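Local coordinates for protein pyridoxine 4-oxidase (Mesorhizobium loti, PDB 4HA6) that catalyses the FAD-dependent oxidation of pyridoxine, probably at its 4-hydroxymethyl group to give pyridoxal, as a member of the GMC oxidoreductase family, at residues A[34-39]-A[212-217]; A[55-60]-A[74-79]; A[318-323]-A[331-336]; A[360-365]-A[396-401]. One frame throughout, in Å; residues are numbered along the deposited sequence.

Interaction 1: residues A[34-39]-A[212-217]; sequences GEEPTD and ILTGSR. With FAD (flavin-adenine dinucleotide), chain B.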
# COMPACT_ATOMS: atom_id res chain seq x y z
N GLY A 34 -5.75 17.41 -2.03
CA GLY A 34 -4.57 18.11 -1.56
C GLY A 34 -4.05 19.17 -2.53
O GLY A 34 -4.68 19.46 -3.55
N GLU A 35 -2.89 19.74 -2.20
CA GLU A 35 -2.25 20.75 -3.04
C GLU A 35 -1.15 20.10 -3.86
O GLU A 35 -0.85 18.91 -3.70
CB GLU A 35 -1.66 21.86 -2.17
CG GLU A 35 -2.61 22.45 -1.12
CD GLU A 35 -3.73 23.29 -1.71
OE1 GLU A 35 -4.55 23.83 -0.92
OE2 GLU A 35 -3.81 23.41 -2.94
N GLU A 36 -0.54 20.87 -4.76
CA GLU A 36 0.64 20.39 -5.47
C GLU A 36 1.79 20.41 -4.47
O GLU A 36 1.77 21.19 -3.51
CB GLU A 36 0.95 21.27 -6.69
CG GLU A 36 -0.07 21.17 -7.82
CD GLU A 36 0.11 19.94 -8.69
OE1 GLU A 36 -0.73 19.72 -9.60
OE2 GLU A 36 1.09 19.19 -8.48
N PRO A 37 2.80 19.55 -4.67
CA PRO A 37 3.91 19.49 -3.72
C PRO A 37 4.81 20.72 -3.80
O PRO A 37 4.97 21.28 -4.89
CB PRO A 37 4.68 18.23 -4.15
CG PRO A 37 4.36 18.08 -5.60
CD PRO A 37 2.95 18.56 -5.76
N THR A 38 5.36 21.16 -2.66
CA THR A 38 6.37 22.22 -2.63
C THR A 38 7.50 21.87 -1.66
O THR A 38 8.62 22.38 -1.77
CB THR A 38 5.78 23.60 -2.22
OG1 THR A 38 5.47 23.61 -0.82
CG2 THR A 38 4.53 23.93 -3.03
N ASP A 39 7.20 20.99 -0.70
CA ASP A 39 8.17 20.54 0.29
C ASP A 39 9.26 19.69 -0.38
O ASP A 39 8.96 18.64 -0.95
CB ASP A 39 7.45 19.72 1.37
CG ASP A 39 8.31 19.47 2.60
OD1 ASP A 39 9.50 19.13 2.46
OD2 ASP A 39 7.78 19.60 3.73
N ILE A 212 -6.70 19.43 -14.20
CA ILE A 212 -6.43 19.00 -12.84
C ILE A 212 -6.94 20.06 -11.87
O ILE A 212 -6.65 21.24 -12.02
CB ILE A 212 -4.95 18.69 -12.60
CG1 ILE A 212 -4.45 17.60 -13.55
CG2 ILE A 212 -4.72 18.27 -11.14
CD1 ILE A 212 -2.95 17.38 -13.50
N LEU A 213 -7.73 19.62 -10.89
CA LEU A 213 -8.32 20.50 -9.90
C LEU A 213 -7.82 20.09 -8.52
O LEU A 213 -8.09 18.97 -8.06
CB LEU A 213 -9.85 20.41 -10.00
CG LEU A 213 -10.74 21.36 -9.22
CD1 LEU A 213 -10.13 22.75 -9.16
CD2 LEU A 213 -12.12 21.40 -9.86
N THR A 214 -7.06 20.97 -7.85
CA THR A 214 -6.50 20.66 -6.54
C THR A 214 -7.23 21.37 -5.40
O THR A 214 -8.16 22.14 -5.63
CB THR A 214 -5.01 21.05 -6.45
OG1 THR A 214 -4.87 22.44 -6.78
CG2 THR A 214 -4.18 20.22 -7.41
N GLY A 215 -6.82 21.09 -4.17
CA GLY A 215 -7.49 21.62 -2.99
C GLY A 215 -9.00 21.44 -3.00
O GLY A 215 -9.73 22.22 -2.38
N SER A 216 -9.47 20.40 -3.69
CA SER A 216 -10.90 20.18 -3.88
C SER A 216 -11.33 18.77 -3.44
O SER A 216 -10.83 17.77 -3.98
CB SER A 216 -11.26 20.39 -5.35
OG SER A 216 -10.74 21.62 -5.82
N ARG A 217 -12.25 18.70 -2.48
CA ARG A 217 -12.74 17.43 -1.96
C ARG A 217 -14.11 17.06 -2.51
O ARG A 217 -15.07 17.83 -2.36
CB ARG A 217 -12.87 17.50 -0.45
CG ARG A 217 -11.63 17.11 0.30
CD ARG A 217 -11.81 17.35 1.77
NE ARG A 217 -10.57 17.84 2.37
CZ ARG A 217 -10.06 17.38 3.50
NH1 ARG A 217 -10.70 16.42 4.16
NH2 ARG A 217 -8.93 17.88 3.97
PA FAD B . -3.51 7.03 -2.57
O1A FAD B . -2.19 6.99 -3.33
O2A FAD B . -3.49 7.17 -1.08
O5B FAD B . -4.38 8.23 -3.22
C5B FAD B . -5.58 8.76 -2.66
C4B FAD B . -5.66 10.19 -3.15
O4B FAD B . -7.01 10.66 -3.23
C3B FAD B . -4.93 11.13 -2.20
O3B FAD B . -4.13 12.00 -3.02
C2B FAD B . -6.03 11.90 -1.48
O2B FAD B . -5.60 13.23 -1.13
C1B FAD B . -7.15 11.91 -2.52
N9A FAD B . -8.54 11.95 -1.96
C8A FAD B . -9.01 11.23 -0.92
N7A FAD B . -10.32 11.51 -0.71
C5A FAD B . -10.72 12.41 -1.63
C6A FAD B . -11.98 13.13 -1.97
N6A FAD B . -13.13 12.91 -1.25
N1A FAD B . -11.95 14.00 -3.02
C2A FAD B . -10.83 14.21 -3.74
N3A FAD B . -9.66 13.59 -3.48
C4A FAD B . -9.54 12.69 -2.45
N1 FAD B . 3.76 0.79 -0.92
C2 FAD B . 4.76 0.13 -1.52
O2 FAD B . 4.48 -0.69 -2.42
N3 FAD B . 6.05 0.29 -1.16
C4 FAD B . 6.43 1.15 -0.20
O4 FAD B . 7.63 1.28 0.13
C4X FAD B . 5.38 1.92 0.51
N5 FAD B . 5.66 2.78 1.50
C5X FAD B . 4.68 3.49 2.12
C6 FAD B . 4.99 4.39 3.14
C7 FAD B . 3.98 5.11 3.76
C7M FAD B . 4.34 6.09 4.86
C8 FAD B . 2.57 4.93 3.35
C8M FAD B . 1.48 5.72 4.03
C9 FAD B . 2.24 4.04 2.33
C9A FAD B . 3.26 3.31 1.71
N10 FAD B . 2.95 2.40 0.68
C10 FAD B . 3.99 1.69 0.07
C1' FAD B . 1.55 2.20 0.27
C2' FAD B . 1.23 2.85 -1.06
O2' FAD B . 1.75 4.19 -1.09
C3' FAD B . -0.30 2.87 -1.18
O3' FAD B . -0.79 1.54 -0.96
C4' FAD B . -0.74 3.37 -2.54
O4' FAD B . -0.18 4.68 -2.74
C5' FAD B . -2.27 3.41 -2.66
O5' FAD B . -2.62 4.27 -3.74
P FAD B . -4.15 4.62 -4.01
O1P FAD B . -4.32 5.22 -5.41
O2P FAD B . -5.02 3.46 -3.59
O3P FAD B . -4.43 5.76 -2.91
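Gly34 and Gly215 join two loops by a single backbone bond in a small surface contact, at the edge of the Rossmann-type parallel sheet that carries the FAD. Residues 34-39 leave the carboxyl end of strand 28-31, while 212-217 run off its sheet neighbour, the outermost strand 210-213. Gly215 N donates to Gly34 O at 2.8 Å with an N-H...O angle of 171°. Gly34 N is in turn bonded to Glu32, the acidic residue that also binds FAD. Glycine suits position 215 for two reasons: its backbone takes up a left-handed turn (phi 49°), and a beta carbon there would crowd the carboxylate of Glu35. Thr214 packs alongside, its CB 3.3 Å from Gly34 O. Its OG1 stands between the backbone N and the carbonyl carbon (chi1 56°), which turns CG2 to the side where it lies 4.1 Å from Glu36 OE1, the two side chains crossing nearly at right angles. The glutamates are held mainly from elsewhere: Glu35 pairs with Arg236 and Glu36 with Arg205, which suits charged residues at a surface. Beyond the turn the chain reaches the cofactor. Ser216 OG bonds back to Thr214 O at 2.6 Å, while Ser216 O comes within 3.6 Å of adenine C2A of FAD and Arg217 CA lies 3.7 Å from its N1A.

Interaction 2: residues A[55-60]-A[74-79]; sequences SYDWDY and HWARGR. With FAD (flavin-adenine dinucleotide), chain B.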
# COMPACT_ATOMS: atom_id res chain seq x y z
N SER A 55 1.58 18.70 6.87
CA SER A 55 0.31 19.25 6.37
C SER A 55 -0.44 18.36 5.35
O SER A 55 -1.68 18.34 5.33
CB SER A 55 0.56 20.65 5.79
OG SER A 55 -0.61 21.19 5.21
N TYR A 56 0.31 17.64 4.52
CA TYR A 56 -0.26 16.85 3.43
C TYR A 56 -0.41 15.36 3.78
O TYR A 56 -0.40 14.49 2.90
CB TYR A 56 0.59 17.01 2.16
CG TYR A 56 2.08 16.97 2.43
CD1 TYR A 56 2.80 18.14 2.68
CD2 TYR A 56 2.78 15.76 2.43
CE1 TYR A 56 4.17 18.10 2.92
CE2 TYR A 56 4.14 15.71 2.67
CZ TYR A 56 4.83 16.89 2.91
OH TYR A 56 6.18 16.85 3.15
N ASP A 57 -0.57 15.08 5.08
CA ASP A 57 -0.75 13.73 5.59
C ASP A 57 -2.07 13.69 6.37
O ASP A 57 -2.25 14.44 7.33
CB ASP A 57 0.46 13.32 6.47
CG ASP A 57 0.20 12.08 7.34
OD1 ASP A 57 -0.71 11.27 7.04
OD2 ASP A 57 0.94 11.89 8.33
N TRP A 58 -2.98 12.81 5.94
CA TRP A 58 -4.32 12.70 6.54
C TRP A 58 -4.25 12.33 8.03
O TRP A 58 -5.04 12.84 8.84
CB TRP A 58 -5.17 11.66 5.80
CG TRP A 58 -5.58 12.06 4.40
CD1 TRP A 58 -4.87 11.86 3.24
CD2 TRP A 58 -6.81 12.71 4.00
NE1 TRP A 58 -5.58 12.35 2.16
CE2 TRP A 58 -6.77 12.88 2.60
CE3 TRP A 58 -7.93 13.17 4.70
CZ2 TRP A 58 -7.81 13.49 1.89
CZ3 TRP A 58 -8.97 13.77 4.00
CH2 TRP A 58 -8.89 13.93 2.60
N ASP A 59 -3.32 11.44 8.37
CA ASP A 59 -3.09 11.04 9.76
C ASP A 59 -4.35 10.49 10.47
O ASP A 59 -4.80 11.05 11.46
CB ASP A 59 -2.48 12.21 10.55
CG ASP A 59 -1.90 11.78 11.88
OD1 ASP A 59 -1.45 10.62 11.98
OD2 ASP A 59 -1.89 12.59 12.82
N TYR A 60 -4.90 9.39 9.96
CA TYR A 60 -6.08 8.76 10.57
C TYR A 60 -5.68 8.05 11.85
O TYR A 60 -4.53 7.66 12.01
CB TYR A 60 -6.68 7.71 9.63
CG TYR A 60 -7.09 8.24 8.28
CD1 TYR A 60 -8.35 8.81 8.09
CD2 TYR A 60 -6.22 8.16 7.19
CE1 TYR A 60 -8.73 9.31 6.85
CE2 TYR A 60 -6.61 8.64 5.94
CZ TYR A 60 -7.86 9.21 5.78
OH TYR A 60 -8.26 9.71 4.56
N HIS A 74 -1.77 4.99 14.34
CA HIS A 74 -1.85 6.13 13.45
C HIS A 74 -1.61 5.68 12.02
O HIS A 74 -0.65 4.97 11.75
CB HIS A 74 -0.83 7.20 13.86
CG HIS A 74 -1.33 8.12 14.93
ND1 HIS A 74 -1.70 9.42 14.68
CD2 HIS A 74 -1.55 7.91 16.25
CE1 HIS A 74 -2.12 9.98 15.80
NE2 HIS A 74 -2.04 9.09 16.77
N TRP A 75 -2.50 6.07 11.11
CA TRP A 75 -2.39 5.69 9.70
C TRP A 75 -2.10 6.89 8.80
O TRP A 75 -3.01 7.62 8.41
CB TRP A 75 -3.67 4.99 9.22
CG TRP A 75 -3.77 3.52 9.61
CD1 TRP A 75 -3.00 2.85 10.53
CD2 TRP A 75 -4.66 2.54 9.05
NE1 TRP A 75 -3.38 1.52 10.59
CE2 TRP A 75 -4.40 1.31 9.69
CE3 TRP A 75 -5.66 2.59 8.07
CZ2 TRP A 75 -5.10 0.13 9.38
CZ3 TRP A 75 -6.37 1.42 7.77
CH2 TRP A 75 -6.08 0.21 8.42
N ALA A 76 -0.83 7.08 8.46
CA ALA A 76 -0.41 8.16 7.56
C ALA A 76 -0.98 7.94 6.16
O ALA A 76 -0.94 6.82 5.66
CB ALA A 76 1.12 8.26 7.51
N ARG A 77 -1.50 8.99 5.54
CA ARG A 77 -1.98 8.89 4.16
C ARG A 77 -1.68 10.17 3.37
O ARG A 77 -1.84 11.27 3.90
CB ARG A 77 -3.48 8.59 4.13
CG ARG A 77 -3.86 7.14 4.47
CD ARG A 77 -3.49 6.18 3.33
NE ARG A 77 -2.36 5.31 3.67
CZ ARG A 77 -1.84 4.40 2.84
NH1 ARG A 77 -2.35 4.25 1.62
NH2 ARG A 77 -0.83 3.64 3.23
N GLY A 78 -1.26 10.03 2.12
CA GLY A 78 -0.99 11.19 1.28
C GLY A 78 -2.22 12.04 0.98
O GLY A 78 -3.26 11.50 0.56
N ARG A 79 -2.11 13.35 1.21
CA ARG A 79 -3.14 14.33 0.82
C ARG A 79 -2.52 15.45 -0.03
O ARG A 79 -2.29 16.57 0.46
CB ARG A 79 -3.83 14.95 2.05
CG ARG A 79 -5.02 15.85 1.70
CD ARG A 79 -5.18 17.03 2.68
NE ARG A 79 -6.02 16.66 3.81
CZ ARG A 79 -5.60 16.58 5.07
NH1 ARG A 79 -4.34 16.88 5.38
NH2 ARG A 79 -6.44 16.22 6.03
PA FAD B . -3.51 7.03 -2.57
O1A FAD B . -2.19 6.99 -3.33
O2A FAD B . -3.49 7.17 -1.08
O5B FAD B . -4.38 8.23 -3.22
C5B FAD B . -5.58 8.76 -2.66
C4B FAD B . -5.66 10.19 -3.15
O4B FAD B . -7.01 10.66 -3.23
C3B FAD B . -4.93 11.13 -2.20
O3B FAD B . -4.13 12.00 -3.02
C2B FAD B . -6.03 11.90 -1.48
O2B FAD B . -5.60 13.23 -1.13
C1B FAD B . -7.15 11.91 -2.52
N9A FAD B . -8.54 11.95 -1.96
C8A FAD B . -9.01 11.23 -0.92
N7A FAD B . -10.32 11.51 -0.71
C5A FAD B . -10.72 12.41 -1.63
C6A FAD B . -11.98 13.13 -1.97
N6A FAD B . -13.13 12.91 -1.25
N1A FAD B . -11.95 14.00 -3.02
C2A FAD B . -10.83 14.21 -3.74
N3A FAD B . -9.66 13.59 -3.48
C4A FAD B . -9.54 12.69 -2.45
N1 FAD B . 3.76 0.79 -0.92
C2 FAD B . 4.76 0.13 -1.52
O2 FAD B . 4.48 -0.69 -2.42
N3 FAD B . 6.05 0.29 -1.16
C4 FAD B . 6.43 1.15 -0.20
O4 FAD B . 7.63 1.28 0.13
C4X FAD B . 5.38 1.92 0.51
N5 FAD B . 5.66 2.78 1.50
C5X FAD B . 4.68 3.49 2.12
C6 FAD B . 4.99 4.39 3.14
C7 FAD B . 3.98 5.11 3.76
C7M FAD B . 4.34 6.09 4.86
C8 FAD B . 2.57 4.93 3.35
C8M FAD B . 1.48 5.72 4.03
C9 FAD B . 2.24 4.04 2.33
C9A FAD B . 3.26 3.31 1.71
N10 FAD B . 2.95 2.40 0.68
C10 FAD B . 3.99 1.69 0.07
C1' FAD B . 1.55 2.20 0.27
C2' FAD B . 1.23 2.85 -1.06
O2' FAD B . 1.75 4.19 -1.09
C3' FAD B . -0.30 2.87 -1.18
O3' FAD B . -0.79 1.54 -0.96
C4' FAD B . -0.74 3.37 -2.54
O4' FAD B . -0.18 4.68 -2.74
C5' FAD B . -2.27 3.41 -2.66
O5' FAD B . -2.62 4.27 -3.74
P FAD B . -4.15 4.62 -4.01
O1P FAD B . -4.32 5.22 -5.41
O2P FAD B . -5.02 3.46 -3.59
O3P FAD B . -4.43 5.76 -2.91
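Trp58 N bonds Arg77 O, Arg79 N bonds Tyr56 O, and Tyr60 and Trp75 make a hydrogen-bonded antiparallel pair, lacing 55-60 to 74-79 through their backbones. Among the carboxylates, Asp57 OD1 receives Arg77 N (2.8 Å) and, from the opposite face of its plane, Asp59 N, closing an Asx turn. Asp59 OD1 accepts from His74 ND1 at 3.0 Å, nearly straight (174°), in the imidazole plane. Aromatic contacts centre on Trp58, whose flat, electron-rich indole, with its N-H, suits a place between arginine and ribose. Arg79 CG lies anti to the backbone N (chi1 -173°) and the chain bends beyond it, laying the guanidinium over one indole face, CZ 4.3 Å from the six-membered centroid (cation-pi), while CB makes a CH-pi contact with the five-membered ring. Tyr60 OH, bonded to Glu255, sits over the other. Trp58 NE1 makes weak hydrogen bonds to Gly78 O (2.9 Å) and to FAD O2B (3.4 Å). Replacing the indole by an alanine is likely to free the Arg79 guanidinium to turn and leave the ribose without this weak donor. Trp58 and residues 76-79, with Arg77 NH2 3.2 Å from flavin C8M, wall the FAD pocket of this GMC oxidoreductase.

Interaction 3: residues A[318-323]-A[331-336]; sequences AYMRAD and PEIVVG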
# COMPACT_ATOMS: atom_id res chain seq x y z
N ALA A 318 13.26 -9.91 3.64
CA ALA A 318 13.46 -11.31 3.29
C ALA A 318 12.14 -12.04 3.51
O ALA A 318 11.75 -12.27 4.65
CB ALA A 318 14.55 -11.92 4.15
N TYR A 319 11.45 -12.38 2.42
CA TYR A 319 10.24 -13.19 2.49
C TYR A 319 10.60 -14.67 2.52
O TYR A 319 11.59 -15.07 1.91
CB TYR A 319 9.33 -12.88 1.29
CG TYR A 319 9.00 -11.42 1.24
CD1 TYR A 319 7.93 -10.93 1.98
CD2 TYR A 319 9.77 -10.52 0.51
CE1 TYR A 319 7.61 -9.58 1.96
CE2 TYR A 319 9.47 -9.16 0.49
CZ TYR A 319 8.38 -8.70 1.24
OH TYR A 319 8.04 -7.36 1.27
N MET A 320 9.80 -15.47 3.22
CA MET A 320 10.13 -16.89 3.36
C MET A 320 8.91 -17.69 3.84
O MET A 320 7.86 -17.13 4.18
CB MET A 320 11.30 -17.06 4.34
CG MET A 320 11.00 -16.57 5.76
SD MET A 320 12.46 -16.27 6.82
CE MET A 320 12.97 -14.66 6.24
N ARG A 321 9.06 -19.00 3.87
CA ARG A 321 8.02 -19.83 4.44
C ARG A 321 8.17 -19.72 5.96
O ARG A 321 9.24 -19.37 6.47
CB ARG A 321 8.15 -21.28 3.95
CG ARG A 321 8.05 -21.43 2.43
CD ARG A 321 6.64 -21.10 1.90
NE ARG A 321 5.69 -22.13 2.27
CZ ARG A 321 4.40 -22.11 1.96
NH1 ARG A 321 3.89 -21.11 1.24
NH2 ARG A 321 3.61 -23.10 2.37
N ALA A 322 7.09 -19.99 6.68
CA ALA A 322 7.12 -19.85 8.13
C ALA A 322 7.89 -20.97 8.85
O ALA A 322 8.26 -20.80 10.01
CB ALA A 322 5.72 -19.76 8.67
N ASP A 323 8.13 -22.10 8.19
CA ASP A 323 8.71 -23.26 8.89
C ASP A 323 10.07 -23.71 8.36
O ASP A 323 10.62 -24.74 8.80
CB ASP A 323 7.73 -24.45 8.87
CG ASP A 323 7.33 -24.88 7.46
OD1 ASP A 323 7.87 -24.31 6.49
OD2 ASP A 323 6.49 -25.79 7.33
N PRO A 331 5.28 -16.60 -0.06
CA PRO A 331 5.76 -16.21 1.28
C PRO A 331 4.68 -16.39 2.34
O PRO A 331 3.49 -16.30 2.01
CB PRO A 331 6.07 -14.71 1.13
CG PRO A 331 6.35 -14.51 -0.35
CD PRO A 331 5.49 -15.54 -1.07
N GLU A 332 5.09 -16.63 3.58
CA GLU A 332 4.17 -16.64 4.71
C GLU A 332 4.58 -15.61 5.76
O GLU A 332 3.73 -15.05 6.46
CB GLU A 332 4.10 -18.03 5.37
CG GLU A 332 3.70 -19.13 4.42
CD GLU A 332 3.62 -20.47 5.13
OE1 GLU A 332 4.65 -20.91 5.70
OE2 GLU A 332 2.53 -21.07 5.11
N ILE A 333 5.88 -15.36 5.88
CA ILE A 333 6.38 -14.34 6.80
C ILE A 333 7.45 -13.51 6.11
O ILE A 333 7.86 -13.82 4.98
CB ILE A 333 6.96 -14.95 8.12
CG1 ILE A 333 8.11 -15.91 7.81
CG2 ILE A 333 5.89 -15.65 8.95
CD1 ILE A 333 8.65 -16.66 9.02
N VAL A 334 7.90 -12.46 6.79
CA VAL A 334 8.94 -11.58 6.27
C VAL A 334 9.77 -11.07 7.44
O VAL A 334 9.24 -10.83 8.53
CB VAL A 334 8.34 -10.38 5.49
CG1 VAL A 334 7.35 -9.62 6.35
CG2 VAL A 334 9.45 -9.45 4.97
N VAL A 335 11.08 -10.96 7.24
CA VAL A 335 11.96 -10.32 8.22
C VAL A 335 12.75 -9.29 7.46
O VAL A 335 13.41 -9.62 6.47
CB VAL A 335 12.93 -11.32 8.89
CG1 VAL A 335 13.93 -10.57 9.76
CG2 VAL A 335 12.18 -12.34 9.73
N GLY A 336 12.69 -8.04 7.89
CA GLY A 336 13.34 -6.96 7.17
C GLY A 336 14.45 -6.32 7.98
O GLY A 336 14.38 -6.28 9.21
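Strands 318-320 and 333-336 run antiparallel, their axes 4.7 Å apart at 159°, with paired bonds joining Ala318 to Val335 and Met320 to Ile333. The pairing ends in a classic beta bulge: Glu332 N and Ile333 N both give to Met320 O, from opposite faces of its carbonyl plane. These are neighbouring strands of the large antiparallel sheet. On one face, Val334 CG2 lies over the Tyr319 ring, 3.9 Å from its centroid in a CH-pi contact, and Pro331 packs against Tyr319 CB; the same tyrosine meets His172 edge-to-face and touches Pro488 of the pyridoxamine pocket. On the other face the residues are apolar, as befits a buried layer: Met320 CG meets Ile333 CG1 at 3.6 Å, and Ile333 and Val335 go on to touch helix 392-409. The bulge turns Glu332 toward residues 318-323, and its side chain, extended beyond CG (chi2 -179°), carries the carboxylate across to them. OE1 uses its anti lone pair to take Ala322 N at 2.8 Å, while the group stacks on the guanidinium of Arg321, which also bonds Gln330 O through NH1. With an alanine here, Ala322 N would probably lack its acceptor and the Arg321 face its countercharge. The stacked planes are only 5° apart; Glu332 OE2 lies 3.6 Å from Arg321 NH2, well out of the guanidinium plane, a salt bridge of charge alone.

Interaction 4: residues A[360-365]-A[396-401]; sequences FGITHP and ERFRRA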
# COMPACT_ATOMS: atom_id res chain seq x y z
N PHE A 360 9.66 -7.70 11.65
CA PHE A 360 9.14 -9.04 11.35
C PHE A 360 7.63 -8.92 11.18
O PHE A 360 6.97 -8.13 11.89
CB PHE A 360 9.55 -10.05 12.44
CG PHE A 360 9.12 -9.65 13.83
CD1 PHE A 360 9.95 -8.88 14.64
CD2 PHE A 360 7.86 -10.03 14.32
CE1 PHE A 360 9.55 -8.48 15.92
CE2 PHE A 360 7.45 -9.65 15.61
CZ PHE A 360 8.29 -8.87 16.41
N GLY A 361 7.09 -9.66 10.22
CA GLY A 361 5.68 -9.51 9.89
C GLY A 361 5.13 -10.79 9.29
O GLY A 361 5.90 -11.73 9.05
N ILE A 362 3.82 -10.85 9.05
CA ILE A 362 3.23 -11.97 8.32
C ILE A 362 2.73 -11.43 6.99
O ILE A 362 2.33 -10.26 6.89
CB ILE A 362 2.08 -12.65 9.10
CG1 ILE A 362 0.93 -11.66 9.37
CG2 ILE A 362 2.61 -13.25 10.39
CD1 ILE A 362 -0.30 -12.32 9.95
N THR A 363 2.75 -12.26 5.95
CA THR A 363 2.54 -11.72 4.61
C THR A 363 1.11 -11.75 4.13
O THR A 363 0.75 -10.97 3.24
CB THR A 363 3.40 -12.45 3.57
OG1 THR A 363 3.25 -13.86 3.75
CG2 THR A 363 4.86 -12.06 3.71
N HIS A 364 0.30 -12.65 4.68
CA HIS A 364 -1.09 -12.79 4.24
C HIS A 364 -2.03 -12.94 5.45
O HIS A 364 -2.55 -14.03 5.71
CB HIS A 364 -1.22 -14.01 3.32
CG HIS A 364 -0.34 -13.94 2.11
ND1 HIS A 364 0.96 -14.39 2.11
CD2 HIS A 364 -0.56 -13.41 0.87
CE1 HIS A 364 1.50 -14.19 0.91
NE2 HIS A 364 0.60 -13.58 0.15
N PRO A 365 -2.25 -11.84 6.21
CA PRO A 365 -3.11 -11.94 7.40
C PRO A 365 -4.52 -12.39 7.03
O PRO A 365 -5.04 -11.99 5.97
CB PRO A 365 -3.16 -10.50 7.93
CG PRO A 365 -2.76 -9.62 6.75
CD PRO A 365 -1.76 -10.47 5.97
N GLU A 396 -0.24 -17.06 15.40
CA GLU A 396 0.71 -18.18 15.33
C GLU A 396 1.83 -17.89 14.34
O GLU A 396 3.02 -18.05 14.68
CB GLU A 396 -0.03 -19.49 14.97
CG GLU A 396 0.83 -20.78 14.99
CD GLU A 396 1.67 -20.97 13.73
OE1 GLU A 396 1.30 -20.42 12.67
OE2 GLU A 396 2.70 -21.69 13.78
N ARG A 397 1.46 -17.43 13.14
CA ARG A 397 2.42 -17.03 12.11
C ARG A 397 3.38 -15.92 12.57
O ARG A 397 4.56 -15.92 12.19
CB ARG A 397 1.68 -16.58 10.84
CG ARG A 397 1.07 -17.71 10.04
CD ARG A 397 2.16 -18.42 9.24
NE ARG A 397 1.67 -19.58 8.50
CZ ARG A 397 1.91 -20.84 8.85
NH1 ARG A 397 2.64 -21.11 9.94
NH2 ARG A 397 1.43 -21.83 8.11
N PHE A 398 2.89 -14.95 13.36
CA PHE A 398 3.76 -13.88 13.87
C PHE A 398 4.80 -14.40 14.87
O PHE A 398 5.87 -13.82 15.00
CB PHE A 398 2.93 -12.78 14.54
CG PHE A 398 3.02 -11.43 13.86
CD1 PHE A 398 4.21 -10.70 13.90
CD2 PHE A 398 1.93 -10.90 13.20
CE1 PHE A 398 4.29 -9.44 13.26
CE2 PHE A 398 2.00 -9.65 12.57
CZ PHE A 398 3.18 -8.93 12.60
N ARG A 399 4.46 -15.47 15.60
CA ARG A 399 5.46 -16.18 16.41
C ARG A 399 6.54 -16.74 15.49
O ARG A 399 7.73 -16.64 15.77
CB ARG A 399 4.83 -17.32 17.21
CG ARG A 399 3.94 -16.88 18.35
CD ARG A 399 3.42 -18.08 19.14
NE ARG A 399 2.13 -17.75 19.73
CZ ARG A 399 1.11 -18.60 19.84
NH1 ARG A 399 1.22 -19.86 19.41
NH2 ARG A 399 -0.02 -18.18 20.40
N ARG A 400 6.11 -17.35 14.39
CA ARG A 400 7.06 -17.90 13.42
C ARG A 400 7.95 -16.78 12.88
O ARG A 400 9.16 -16.95 12.70
CB ARG A 400 6.35 -18.65 12.29
CG ARG A 400 5.42 -19.80 12.74
CD ARG A 400 6.18 -21.01 13.32
NE ARG A 400 6.57 -20.81 14.72
CZ ARG A 400 5.76 -20.96 15.77
NH1 ARG A 400 4.48 -21.30 15.60
NH2 ARG A 400 6.22 -20.76 17.00
N ALA A 401 7.35 -15.60 12.65
CA ALA A 401 8.11 -14.48 12.07
C ALA A 401 9.15 -13.98 13.06
O ALA A 401 10.33 -13.79 12.70
CB ALA A 401 7.20 -13.34 11.63
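Strand 360-362 and helix 396-401 run roughly antiparallel, their axes 7.2 Å apart at closest and at 147° to each other. So near an approach calls for small residues where the backbones meet, and Gly361 and Ala401 supply them: Ala401 CB rests 3.3 Å from Gly361 O. Phe398 lies against the strand. Its CE1 comes edge-on to Phe360 O at 3.3 Å, while one ring face lies beneath the Gly361-Ile362 peptide, with Ile362 N above it. To reach this place the ring departs from a staggered first torsion (chi1 -117°). Phe360 CD2 then meets Phe398 CD1 at 3.7 Å; the two rings touch rim to rim, their planes at 80°, neither over the face of the other. This is helix-on-sheet packing, helix 392-409 lying on one face of the large antiparallel sheet; helix 430-440 touches both phenylalanines as well. Ile362, branched at its beta carbon as suits a strand, projects CG2 into the helix, 3.4 Å from Phe398 N and 3.5 Å from Arg397 CB. Its CG1 stands between the backbone N and the carbonyl carbon, which puts it 3.9 Å from Phe398 CE2. Arg397 offers the strand just this aliphatic root, since its bent chain carries the charge away toward Glu396. The other oxygen of that carboxylate, Glu396 OE2, accepts from Arg400 NH1 at 2.6 Å, lying in the guanidinium plane.

Interactions 1 and 2 belong to the FAD-binding half and both touch the cofactor: 1 is a small surface contact at the adenine end, 2 a larger, partly buried one reaching from ribose to flavin. They meet where Gly34 CA packs against Arg79 CG. Interactions 3 and 4 lie across the chain's centre from interaction 1, their own centres about 8 Å apart, and share one antiparallel sheet: Gly361 N bonds Val334 O, and Thr363 N bonds Glu332 O. Both are buried, yet 3 is strand pairing through backbone bonds, whereas 4 is helix-on-sheet packing of apolar groups. Loops dominate 1 and 2; strands and a helix form 3 and 4.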